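Local atomic coordinates of mandalate racemase/muconate lactonizing enzyme (PDB entry 4E4U), a protein that probably acts as an enolase-superfamily enzyme of the mandelate racemase/muconate lactonizing type, whose relatives abstract a proton alpha to a substrate carboxylate. Residues F342-I351 against I368-H378. Sequence-based numbering, arbitrary orientation.
Sequences FHAEVVKTPI and IELDMDVVKRH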
loop_
_atom_site.group_PDB
_atom_site.type_symbol
_atom_site.label_atom_id
_atom_site.label_comp_id
_atom_site.label_asym_id
_atom_site.label_seq_id
_atom_site.Cartn_x
_atom_site.Cartn_y
_atom_site.Cartn_z
ATOM N N PHE A 342 43.443 -28.089 4.211
ATOM C CA PHE A 342 43.155 -28.277 5.622
ATOM C C PHE A 342 41.717 -28.754 5.862
ATOM O O PHE A 342 41.453 -29.445 6.841
ATOM C CB PHE A 342 43.474 -27.003 6.412
ATOM C CG PHE A 342 43.497 -27.199 7.903
ATOM C CD1 PHE A 342 44.440 -28.028 8.498
ATOM C CD2 PHE A 342 42.583 -26.540 8.711
ATOM C CE1 PHE A 342 44.458 -28.205 9.869
ATOM C CE2 PHE A 342 42.598 -26.711 10.084
ATOM C CZ PHE A 342 43.538 -27.545 10.663
ATOM N N HIS A 343 40.795 -28.414 4.962
ATOM C CA HIS A 343 39.421 -28.915 5.061
ATOM C C HIS A 343 39.350 -30.436 4.993
ATOM O O HIS A 343 38.451 -31.049 5.571
ATOM C CB HIS A 343 38.531 -28.328 3.964
ATOM C CG HIS A 343 38.049 -26.942 4.263
ATOM N ND1 HIS A 343 38.757 -25.821 3.904
ATOM C CD2 HIS A 343 36.936 -26.510 4.899
ATOM C CE1 HIS A 343 38.102 -24.746 4.312
ATOM N NE2 HIS A 343 36.995 -25.133 4.914
ATOM N N ALA A 344 40.281 -31.044 4.266
ATOM C CA ALA A 344 40.331 -32.494 4.178
ATOM C C ALA A 344 41.139 -33.056 5.343
ATOM O O ALA A 344 40.802 -34.104 5.895
ATOM C CB ALA A 344 40.942 -32.923 2.855
ATOM N N GLU A 345 42.202 -32.359 5.725
ATOM C CA GLU A 345 43.113 -32.873 6.743
ATOM C C GLU A 345 42.450 -33.011 8.115
ATOM O O GLU A 345 42.749 -33.931 8.876
ATOM C CB GLU A 345 44.345 -31.975 6.856
ATOM C CG GLU A 345 45.474 -32.612 7.649
ATOM C CD GLU A 345 46.662 -31.692 7.829
ATOM O OE1 GLU A 345 46.604 -30.539 7.346
ATOM O OE2 GLU A 345 47.653 -32.123 8.456
ATOM N N VAL A 346 41.545 -32.093 8.430
ATOM C CA VAL A 346 40.980 -32.034 9.772
ATOM C C VAL A 346 39.850 -33.051 10.012
ATOM O O VAL A 346 39.372 -33.201 11.139
ATOM C CB VAL A 346 40.536 -30.594 10.121
ATOM C CG1 VAL A 346 39.185 -30.272 9.501
ATOM C CG2 VAL A 346 40.533 -30.378 11.626
ATOM N N VAL A 347 39.443 -33.768 8.965
ATOM C CA VAL A 347 38.390 -34.780 9.115
ATOM C C VAL A 347 38.870 -36.171 8.702
ATOM O O VAL A 347 39.863 -36.307 7.983
ATOM C CB VAL A 347 37.102 -34.424 8.340
ATOM C CG1 VAL A 347 36.415 -33.208 8.958
ATOM C CG2 VAL A 347 37.405 -34.214 6.858
ATOM N N LYS A 348 38.159 -37.200 9.162
ATOM C CA LYS A 348 38.520 -38.587 8.866
ATOM C C LYS A 348 38.213 -38.948 7.414
ATOM O O LYS A 348 38.994 -39.633 6.756
ATOM C CB LYS A 348 37.783 -39.542 9.807
ATOM C CG LYS A 348 38.077 -39.318 11.289
ATOM C CD LYS A 348 39.493 -39.722 11.660
ATOM C CE LYS A 348 39.657 -41.238 11.683
ATOM N NZ LYS A 348 41.048 -41.664 12.033
ATOM N N THR A 349 37.062 -38.493 6.929
ATOM C CA THR A 349 36.638 -38.732 5.555
ATOM C C THR A 349 36.279 -37.391 4.928
ATOM O O THR A 349 35.275 -36.791 5.283
ATOM C CB THR A 349 35.399 -39.647 5.502
ATOM O OG1 THR A 349 35.717 -40.928 6.059
ATOM C CG2 THR A 349 34.920 -39.830 4.066
ATOM N N PRO A 350 37.110 -36.904 4.000
ATOM C CA PRO A 350 36.844 -35.589 3.398
ATOM C C PRO A 350 35.560 -35.499 2.578
ATOM O O PRO A 350 35.032 -36.499 2.087
ATOM C CB PRO A 350 38.059 -35.364 2.489
ATOM C CG PRO A 350 38.690 -36.698 2.325
ATOM C CD PRO A 350 38.428 -37.422 3.614
ATOM N N ILE A 351 35.061 -34.277 2.444
ATOM C CA ILE A 351 33.930 -33.997 1.572
ATOM C C ILE A 351 34.336 -34.304 0.139
ATOM O O ILE A 351 35.438 -33.951 -0.293
ATOM C CB ILE A 351 33.518 -32.532 1.699
ATOM C CG1 ILE A 351 33.045 -32.265 3.128
ATOM C CG2 ILE A 351 32.431 -32.181 0.689
ATOM C CD1 ILE A 351 32.894 -30.812 3.457
ATOM N N ILE A 368 30.274 -36.763 8.725
ATOM C CA ILE A 368 31.532 -36.064 8.960
ATOM C C ILE A 368 32.064 -36.412 10.351
ATOM O O ILE A 368 31.287 -36.683 11.264
ATOM C CB ILE A 368 31.354 -34.524 8.806
ATOM C CG1 ILE A 368 32.674 -33.836 8.461
ATOM C CG2 ILE A 368 30.735 -33.907 10.039
ATOM C CD1 ILE A 368 33.118 -34.094 7.041
ATOM N N GLU A 369 33.385 -36.430 10.504
ATOM C CA GLU A 369 33.994 -36.719 11.798
ATOM C C GLU A 369 35.365 -36.075 11.865
ATOM O O GLU A 369 36.168 -36.226 10.943
ATOM C CB GLU A 369 34.124 -38.233 12.014
ATOM C CG GLU A 369 34.682 -38.626 13.385
ATOM C CD GLU A 369 34.709 -40.129 13.609
ATOM O OE1 GLU A 369 34.360 -40.886 12.679
ATOM O OE2 GLU A 369 35.086 -40.554 14.718
ATOM N N LEU A 370 35.645 -35.374 12.958
ATOM C CA LEU A 370 36.952 -34.744 13.121
ATOM C C LEU A 370 38.051 -35.766 13.368
ATOM O O LEU A 370 37.848 -36.757 14.075
ATOM C CB LEU A 370 36.935 -33.757 14.282
ATOM C CG LEU A 370 36.064 -32.514 14.114
ATOM C CD1 LEU A 370 35.981 -31.767 15.430
ATOM C CD2 LEU A 370 36.610 -31.606 13.019
ATOM N N ASP A 371 39.216 -35.505 12.786
ATOM C CA ASP A 371 40.425 -36.240 13.109
ATOM C C ASP A 371 41.030 -35.538 14.320
ATOM O O ASP A 371 41.620 -34.463 14.194
ATOM C CB ASP A 371 41.388 -36.218 11.917
ATOM C CG ASP A 371 42.637 -37.048 12.153
ATOM O OD1 ASP A 371 43.133 -37.081 13.297
ATOM O OD2 ASP A 371 43.122 -37.670 11.185
ATOM N N MET A 372 40.876 -36.140 15.494
ATOM C CA MET A 372 41.261 -35.472 16.733
ATOM C C MET A 372 42.766 -35.284 16.888
ATOM O O MET A 372 43.206 -34.367 17.578
ATOM C CB MET A 372 40.672 -36.183 17.954
ATOM C CG MET A 372 39.153 -36.114 18.008
ATOM S SD MET A 372 38.488 -34.458 17.709
ATOM C CE MET A 372 39.118 -33.573 19.130
ATOM N N ASP A 373 43.560 -36.134 16.251
ATOM C CA ASP A 373 45.001 -35.940 16.303
ATOM C C ASP A 373 45.391 -34.660 15.557
ATOM O O ASP A 373 46.228 -33.889 16.025
ATOM C CB ASP A 373 45.729 -37.161 15.748
ATOM C CG ASP A 373 45.515 -38.401 16.599
ATOM O OD1 ASP A 373 45.509 -38.285 17.844
ATOM O OD2 ASP A 373 45.352 -39.494 16.024
ATOM N N VAL A 374 44.756 -34.418 14.415
ATOM C CA VAL A 374 44.991 -33.188 13.664
ATOM C C VAL A 374 44.462 -31.979 14.433
ATOM O O VAL A 374 45.146 -30.957 14.545
ATOM C CB VAL A 374 44.363 -33.257 12.256
ATOM C CG1 VAL A 374 44.495 -31.919 11.535
ATOM C CG2 VAL A 374 45.006 -34.383 11.449
ATOM N N VAL A 375 43.251 -32.100 14.973
ATOM C CA VAL A 375 42.666 -31.041 15.792
ATOM C C VAL A 375 43.603 -30.641 16.933
ATOM O O VAL A 375 43.862 -29.453 17.139
ATOM C CB VAL A 375 41.291 -31.456 16.353
ATOM C CG1 VAL A 375 40.809 -30.463 17.405
ATOM C CG2 VAL A 375 40.276 -31.569 15.227
ATOM N N LYS A 376 44.120 -31.627 17.660
ATOM C CA LYS A 376 45.002 -31.340 18.791
ATOM C C LYS A 376 46.266 -30.584 18.375
ATOM O O LYS A 376 46.738 -29.710 19.101
ATOM C CB LYS A 376 45.373 -32.621 19.541
ATOM C CG LYS A 376 44.200 -33.287 20.250
ATOM C CD LYS A 376 44.606 -34.618 20.870
ATOM C CE LYS A 376 43.386 -35.486 21.147
ATOM N NZ LYS A 376 43.672 -36.537 22.165
ATOM N N ARG A 377 46.802 -30.913 17.202
ATOM C CA ARG A 377 48.015 -30.264 16.715
ATOM C C ARG A 377 47.772 -28.823 16.260
ATOM O O ARG A 377 48.720 -28.053 16.110
ATOM C CB ARG A 377 48.648 -31.068 15.571
ATOM C CG ARG A 377 49.140 -32.455 15.964
ATOM C CD ARG A 377 50.161 -32.993 14.964
ATOM N NE ARG A 377 49.653 -32.997 13.592
ATOM C CZ ARG A 377 48.922 -33.979 13.072
ATOM N NH1 ARG A 377 48.597 -35.030 13.811
ATOM N NH2 ARG A 377 48.504 -33.910 11.815
ATOM N N HIS A 378 46.509 -28.459 16.041
ATOM C CA HIS A 378 46.185 -27.121 15.552
ATOM C C HIS A 378 45.350 -26.322 16.549
ATOM O O HIS A 378 44.638 -25.390 16.179
ATOM C CB HIS A 378 45.517 -27.203 14.174
ATOM C CG HIS A 378 46.412 -27.767 13.119
ATOM N ND1 HIS A 378 47.202 -26.978 12.307
ATOM C CD2 HIS A 378 46.681 -29.051 12.769
ATOM C CE1 HIS A 378 47.900 -27.751 11.492
ATOM N NE2 HIS A 378 47.609 -29.007 11.753
HETATM O O HOH W 1 42.992 -36.591 8.396
HETATM O O HOH W 2 48.969 -31.136 10.516
HETATM O O HOH W 3 42.781 -40.365 10.210
HETATM O O HOH W 4 34.653 -37.273 8.003
#
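Ile368 lays CG1 against CG1 of Val347 at 3.8 Å, its first torsion of -156° swinging CG1 away from the backbone N, while its CD1 lies against Thr349 O. Ala318 and Pro314 of helix 314-325 pack on this isoleucine and valine respectively. At Glu369 the backbones join: Lys348 N donates to Glu369 O at 2.8 Å, nearly in line with the carbonyl, and one water accepts from both Thr349 N and Glu369 N. Leu370 faces Val347 in a single beta bridge, their CA atoms 4.3 Å apart, and its CD2 reaches CG2 of Val346. Asp371 N then donates to Val346 O at 2.8 Å, the donor standing 41° out of the carbonyl plane. This residue N-caps helix 372-377, its OD1 weakly accepting from the amides of Asp373 and Val374. One water lies between its OD2 and Lys348 NZ, another between OD2 and Glu345 O. The bridge ties the loop after helix 341-345, in the C-terminal barrel domain of the enolase superfamily fold, to the lead-in of a short helix that rests on strand 3-12 of the N-terminal domain. Val374 brings CG2 to 3.5 Å from Glu345 O, and Val375 CG2 meets Val346 CG2. Arg377 makes a long salt bridge, NH2 to Glu345 OE2 at 3.9 Å, the two planes inclined to each other; a water joins both groups to His378 NE2. CE1 of Phe342 stands over the centre of the His378 ring, and the two rings make an edge-to-face pair with planes at 60°; both side chains also touch Pro14.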